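Local structure of pseudouridine synthase (Pyrococcus abyssi, 2AUS) at residues P105-D119 and R166-I180. The protein probably isomerises uridine to pseudouridine in RNA, as a Cbf5-type member of the TruB family of pseudouridine synthases. Numbering follows the deposited sequence.
Sequences PAGKEYVALMHLHGD and RDVLFRVGVEAGTYI. With PO4 (phosphate ion), chain E.
With CG anti to its carbonyl carbon and beside the backbone N (chi1 -61°), and the chain extended from there to NE, R166 reaches past L116 to D119, whose OD1 accepts from R166 NE at 2.8 Å in a salt bridge. D119 OD1 lies in the guanidinium plane, yet the donor approaches from above the carboxylate, while G118 CA sits over the centre of one guanidinium face. Next along, H115 carries its ring anti to the backbone N (chi1 -176°), where H115 ND1 donates to D167 OD1 at 3.0 Å; D167 OD2 forms a salt bridge with a basic side chain on a chain of another protein. These residues close one end of an antiparallel pairing of strands 108-116 and 167-174, neighbours in the six-stranded antiparallel sheet of this TruB-type pseudouridine synthase, where strand 195-205 flanks 108-116 on its other side. Hydrogen-bonded pairs from K108-V174 to M114-V168 alternate with non-hydrogen-bonded ones, sending side chains alternately to two faces. On one, packed on helices 122-131 and 180-191, M114 CE lies 3.7 Å from V168 CB and M114 CB meets the F170 ring edge. The same face holds Y110, over whose ring I180 CG1 makes a CH-pi contact, 3.9 Å from the centroid, while V174 CG2 touches the ring edge in plane. The other, with V111, L113, L169 and R171, packs partly against that other protein; V111 CG1 meets L169 CD1 at 3.8 Å. E109 OE2 and R171 NE make a long salt bridge; E109 OE2 is hydrogen-bonded to Y157 OH and R171 NH1 salt-bridged to E159. At the far end a water links P105 O to A176 N, and G177 N bonds weakly to a phosphate ion, probably from the crystallisation liquor.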
loop_
_atom_site.group_PDB
_atom_site.type_symbol
_atom_site.label_atom_id
_atom_site.label_comp_id
_atom_site.label_asym_id
_atom_site.label_seq_id
_atom_site.Cartn_x
_atom_site.Cartn_y
_atom_site.Cartn_z
ATOM N N PRO A 105 12.448 -2.548 28.980
ATOM C CA PRO A 105 12.661 -1.427 29.896
ATOM C C PRO A 105 13.476 -0.293 29.276
ATOM O O PRO A 105 13.737 0.718 29.928
ATOM C CB PRO A 105 13.408 -2.078 31.044
ATOM C CG PRO A 105 14.326 -3.005 30.298
ATOM C CD PRO A 105 13.397 -3.639 29.270
ATOM N N ALA A 106 13.890 -0.463 28.025
ATOM C CA ALA A 106 14.692 0.554 27.352
ATOM C C ALA A 106 13.924 1.857 27.161
ATOM O O ALA A 106 12.708 1.853 26.947
ATOM C CB ALA A 106 15.172 0.030 26.004
ATOM N N GLY A 107 14.642 2.971 27.263
ATOM C CA GLY A 107 14.024 4.268 27.071
ATOM C C GLY A 107 13.821 4.513 25.587
ATOM O O GLY A 107 14.446 3.851 24.761
ATOM N N LYS A 108 12.950 5.451 25.232
ATOM C CA LYS A 108 12.713 5.729 23.824
ATOM C C LYS A 108 12.654 7.204 23.488
ATOM O O LYS A 108 12.296 8.037 24.320
ATOM C CB LYS A 108 11.431 5.033 23.372
ATOM C CG LYS A 108 11.594 3.528 23.368
ATOM C CD LYS A 108 10.287 2.802 23.351
ATOM C CE LYS A 108 10.528 1.306 23.446
ATOM N NZ LYS A 108 11.328 0.973 24.645
ATOM N N GLU A 109 13.031 7.519 22.259
ATOM C CA GLU A 109 12.998 8.887 21.790
ATOM C C GLU A 109 12.150 8.926 20.534
ATOM O O GLU A 109 12.203 8.021 19.693
ATOM C CB GLU A 109 14.405 9.396 21.467
ATOM C CG GLU A 109 14.441 10.881 21.117
ATOM C CD GLU A 109 15.796 11.333 20.599
ATOM O OE1 GLU A 109 16.206 10.866 19.510
ATOM O OE2 GLU A 109 16.454 12.143 21.288
ATOM N N TYR A 110 11.359 9.981 20.410
ATOM C CA TYR A 110 10.491 10.137 19.256
ATOM C C TYR A 110 10.570 11.562 18.748
ATOM O O TYR A 110 11.025 12.469 19.445
ATOM C CB TYR A 110 9.039 9.878 19.650
ATOM C CG TYR A 110 8.716 8.484 20.121
ATOM C CD1 TYR A 110 8.232 7.527 19.235
ATOM C CD2 TYR A 110 8.851 8.132 21.463
ATOM C CE1 TYR A 110 7.879 6.256 19.670
ATOM C CE2 TYR A 110 8.502 6.858 21.911
ATOM C CZ TYR A 110 8.016 5.925 21.008
ATOM O OH TYR A 110 7.664 4.660 21.433
ATOM N N VAL A 111 10.131 11.744 17.513
ATOM C CA VAL A 111 10.033 13.065 16.929
ATOM C C VAL A 111 8.560 13.078 16.571
ATOM O O VAL A 111 8.069 12.167 15.906
ATOM C CB VAL A 111 10.906 13.229 15.680
ATOM C CG1 VAL A 111 10.531 14.523 14.955
ATOM C CG2 VAL A 111 12.362 13.302 16.096
ATOM N N ALA A 112 7.846 14.096 17.028
ATOM C CA ALA A 112 6.420 14.149 16.779
ATOM C C ALA A 112 5.916 15.492 16.318
ATOM O O ALA A 112 6.440 16.540 16.687
ATOM C CB ALA A 112 5.665 13.728 18.035
ATOM N N LEU A 113 4.876 15.434 15.503
ATOM C CA LEU A 113 4.239 16.627 14.987
ATOM C C LEU A 113 2.886 16.758 15.689
ATOM O O LEU A 113 1.992 15.937 15.504
ATOM C CB LEU A 113 4.038 16.511 13.478
ATOM C CG LEU A 113 3.241 17.661 12.859
ATOM C CD1 LEU A 113 3.892 18.986 13.220
ATOM C CD2 LEU A 113 3.181 17.486 11.343
ATOM N N MET A 114 2.748 17.800 16.493
ATOM C CA MET A 114 1.513 18.034 17.223
ATOM C C MET A 114 0.726 19.157 16.561
ATOM O O MET A 114 1.279 20.205 16.229
ATOM C CB MET A 114 1.831 18.410 18.674
ATOM C CG MET A 114 0.652 18.999 19.451
ATOM S SD MET A 114 1.060 19.301 21.181
ATOM C CE MET A 114 2.031 20.824 21.063
ATOM N N HIS A 115 -0.565 18.932 16.363
ATOM C CA HIS A 115 -1.411 19.944 15.760
ATOM C C HIS A 115 -2.393 20.485 16.798
ATOM O O HIS A 115 -3.247 19.749 17.289
ATOM C CB HIS A 115 -2.187 19.364 14.579
ATOM C CG HIS A 115 -3.015 20.378 13.862
ATOM N ND1 HIS A 115 -2.459 21.442 13.181
ATOM C CD2 HIS A 115 -4.357 20.528 13.765
ATOM C CE1 HIS A 115 -3.425 22.204 12.701
ATOM N NE2 HIS A 115 -4.586 21.673 13.041
ATOM N N LEU A 116 -2.264 21.766 17.135
ATOM C CA LEU A 116 -3.156 22.391 18.110
ATOM C C LEU A 116 -4.484 22.728 17.448
ATOM O O LEU A 116 -4.520 23.143 16.289
ATOM C CB LEU A 116 -2.516 23.656 18.674
ATOM C CG LEU A 116 -1.226 23.377 19.443
ATOM C CD1 LEU A 116 -0.626 24.678 19.933
ATOM C CD2 LEU A 116 -1.524 22.432 20.605
ATOM N N HIS A 117 -5.576 22.538 18.184
ATOM C CA HIS A 117 -6.907 22.807 17.658
ATOM C C HIS A 117 -7.339 24.259 17.844
ATOM O O HIS A 117 -8.465 24.630 17.514
ATOM C CB HIS A 117 -7.917 21.859 18.308
ATOM C CG HIS A 117 -7.702 20.421 17.950
ATOM N ND1 HIS A 117 -7.786 19.957 16.654
ATOM C CD2 HIS A 117 -7.392 19.346 18.714
ATOM C CE1 HIS A 117 -7.538 18.659 16.635
ATOM N NE2 HIS A 117 -7.296 18.263 17.872
ATOM N N GLY A 118 -6.430 25.076 18.364
ATOM C CA GLY A 118 -6.716 26.480 18.576
ATOM C C GLY A 118 -5.418 27.253 18.646
ATOM O O GLY A 118 -4.382 26.692 19.007
ATOM N N ASP A 119 -5.462 28.537 18.306
ATOM C CA ASP A 119 -4.262 29.364 18.326
ATOM C C ASP A 119 -3.728 29.590 19.738
ATOM O O ASP A 119 -4.475 29.916 20.659
ATOM C CB ASP A 119 -4.539 30.709 17.658
ATOM C CG ASP A 119 -5.133 30.555 16.273
ATOM O OD1 ASP A 119 -4.598 29.751 15.483
ATOM O OD2 ASP A 119 -6.141 31.236 15.979
ATOM N N ARG A 166 -0.195 26.505 14.504
ATOM C CA ARG A 166 -0.783 25.422 15.271
ATOM C C ARG A 166 0.025 24.137 15.211
ATOM O O ARG A 166 -0.311 23.158 15.880
ATOM C CB ARG A 166 -2.199 25.149 14.779
ATOM C CG ARG A 166 -3.116 26.338 14.935
ATOM C CD ARG A 166 -4.556 25.931 14.823
ATOM N NE ARG A 166 -5.434 27.066 15.065
ATOM C CZ ARG A 166 -6.759 26.988 15.061
ATOM N NH1 ARG A 166 -7.353 25.821 14.828
ATOM N NH2 ARG A 166 -7.488 28.075 15.282
ATOM N N ASP A 167 1.086 24.136 14.412
ATOM C CA ASP A 167 1.918 22.952 14.268
ATOM C C ASP A 167 3.183 23.034 15.100
ATOM O O ASP A 167 3.947 24.000 15.018
ATOM C CB ASP A 167 2.262 22.728 12.797
ATOM C CG ASP A 167 1.041 22.365 11.962
ATOM O OD1 ASP A 167 0.415 21.317 12.241
ATOM O OD2 ASP A 167 0.712 23.133 11.031
ATOM N N VAL A 168 3.391 22.007 15.914
ATOM C CA VAL A 168 4.552 21.954 16.784
ATOM C C VAL A 168 5.321 20.674 16.529
ATOM O O VAL A 168 4.804 19.580 16.729
ATOM C CB VAL A 168 4.134 22.010 18.275
ATOM C CG1 VAL A 168 5.373 22.016 19.175
ATOM C CG2 VAL A 168 3.290 23.249 18.528
ATOM N N LEU A 169 6.554 20.826 16.063
ATOM C CA LEU A 169 7.424 19.694 15.787
ATOM C C LEU A 169 8.388 19.593 16.970
ATOM O O LEU A 169 9.157 20.522 17.234
ATOM C CB LEU A 169 8.202 19.933 14.486
ATOM C CG LEU A 169 9.257 18.892 14.098
ATOM C CD1 LEU A 169 8.586 17.571 13.744
ATOM C CD2 LEU A 169 10.073 19.404 12.911
ATOM N N PHE A 170 8.349 18.479 17.693
ATOM C CA PHE A 170 9.237 18.346 18.838
ATOM C C PHE A 170 9.828 16.961 19.008
ATOM O O PHE A 170 9.297 15.975 18.501
ATOM C CB PHE A 170 8.509 18.762 20.116
ATOM C CG PHE A 170 7.416 17.820 20.541
ATOM C CD1 PHE A 170 7.647 16.863 21.525
ATOM C CD2 PHE A 170 6.142 17.916 19.987
ATOM C CE1 PHE A 170 6.623 16.016 21.959
ATOM C CE2 PHE A 170 5.115 17.076 20.411
ATOM C CZ PHE A 170 5.356 16.125 21.402
ATOM N N ARG A 171 10.950 16.910 19.715
ATOM C CA ARG A 171 11.645 15.663 19.990
ATOM C C ARG A 171 11.427 15.387 21.467
ATOM O O ARG A 171 11.491 16.299 22.287
ATOM C CB ARG A 171 13.135 15.814 19.685
ATOM C CG ARG A 171 14.006 14.699 20.236
ATOM C CD ARG A 171 15.452 14.889 19.798
ATOM N NE ARG A 171 15.638 14.464 18.415
ATOM C CZ ARG A 171 16.259 15.177 17.482
ATOM N NH1 ARG A 171 16.760 16.372 17.774
ATOM N NH2 ARG A 171 16.384 14.689 16.251
ATOM N N VAL A 172 11.148 14.134 21.806
ATOM C CA VAL A 172 10.895 13.782 23.190
ATOM C C VAL A 172 11.536 12.465 23.591
ATOM O O VAL A 172 11.452 11.473 22.865
ATOM C CB VAL A 172 9.365 13.703 23.457
ATOM C CG1 VAL A 172 8.720 12.712 22.504
ATOM C CG2 VAL A 172 9.105 13.295 24.890
ATOM N N GLY A 173 12.192 12.474 24.748
ATOM C CA GLY A 173 12.817 11.276 25.276
ATOM C C GLY A 173 11.872 10.817 26.368
ATOM O O GLY A 173 11.416 11.638 27.168
ATOM N N VAL A 174 11.566 9.523 26.407
ATOM C CA VAL A 174 10.639 9.002 27.397
ATOM C C VAL A 174 11.016 7.637 27.957
ATOM O O VAL A 174 11.785 6.884 27.357
ATOM C CB VAL A 174 9.223 8.871 26.804
ATOM C CG1 VAL A 174 8.742 10.217 26.285
ATOM C CG2 VAL A 174 9.226 7.827 25.675
ATOM N N GLU A 175 10.445 7.323 29.113
ATOM C CA GLU A 175 10.673 6.046 29.766
ATOM C C GLU A 175 9.895 5.005 28.956
ATOM O O GLU A 175 8.937 5.347 28.264
ATOM C CB GLU A 175 10.143 6.102 31.206
ATOM C CG GLU A 175 10.441 4.869 32.038
ATOM C CD GLU A 175 9.930 4.975 33.469
ATOM O OE1 GLU A 175 10.286 4.102 34.294
ATOM O OE2 GLU A 175 9.173 5.925 33.767
ATOM N N ALA A 176 10.299 3.743 29.032
ATOM C CA ALA A 176 9.602 2.693 28.301
ATOM C C ALA A 176 8.122 2.668 28.680
ATOM O O ALA A 176 7.771 2.877 29.837
ATOM C CB ALA A 176 10.235 1.347 28.598
ATOM N N GLY A 177 7.258 2.429 27.700
ATOM C CA GLY A 177 5.831 2.374 27.973
ATOM C C GLY A 177 5.099 3.706 27.972
ATOM O O GLY A 177 3.908 3.762 28.288
ATOM N N THR A 178 5.789 4.786 27.629
ATOM C CA THR A 178 5.134 6.086 27.599
ATOM C C THR A 178 4.411 6.243 26.263
ATOM O O THR A 178 4.995 6.017 25.199
ATOM C CB THR A 178 6.152 7.234 27.758
ATOM O OG1 THR A 178 6.928 7.024 28.944
ATOM C CG2 THR A 178 5.431 8.574 27.866
ATOM N N TYR A 179 3.136 6.607 26.324
ATOM C CA TYR A 179 2.323 6.801 25.128
ATOM C C TYR A 179 2.419 8.255 24.680
ATOM O O TYR A 179 1.966 9.162 25.385
ATOM C CB TYR A 179 0.863 6.455 25.426
ATOM C CG TYR A 179 0.627 4.995 25.742
ATOM C CD1 TYR A 179 -0.577 4.571 26.311
ATOM C CD2 TYR A 179 1.584 4.027 25.432
ATOM C CE1 TYR A 179 -0.823 3.217 26.561
ATOM C CE2 TYR A 179 1.349 2.674 25.676
ATOM C CZ TYR A 179 0.144 2.279 26.238
ATOM O OH TYR A 179 -0.094 0.943 26.475
ATOM N N ILE A 180 2.998 8.478 23.505
ATOM C CA ILE A 180 3.149 9.833 22.998
ATOM C C ILE A 180 1.822 10.481 22.644
ATOM O O ILE A 180 1.633 11.676 22.870
ATOM C CB ILE A 180 4.060 9.871 21.763
ATOM C CG1 ILE A 180 5.361 9.119 22.060
ATOM C CG2 ILE A 180 4.353 11.322 21.378
ATOM C CD1 ILE A 180 6.082 9.594 23.311
HETATM P P PO4 E . 7.107 1.701 24.442
HETATM O O1 PO4 E . 7.599 3.124 24.712
HETATM O O2 PO4 E . 7.582 0.489 25.279
HETATM O O3 PO4 E . 7.219 1.356 22.915
HETATM O O4 PO4 E . 5.652 1.916 24.814
HETATM O O HOH W 1 12.626 3.001 30.619
#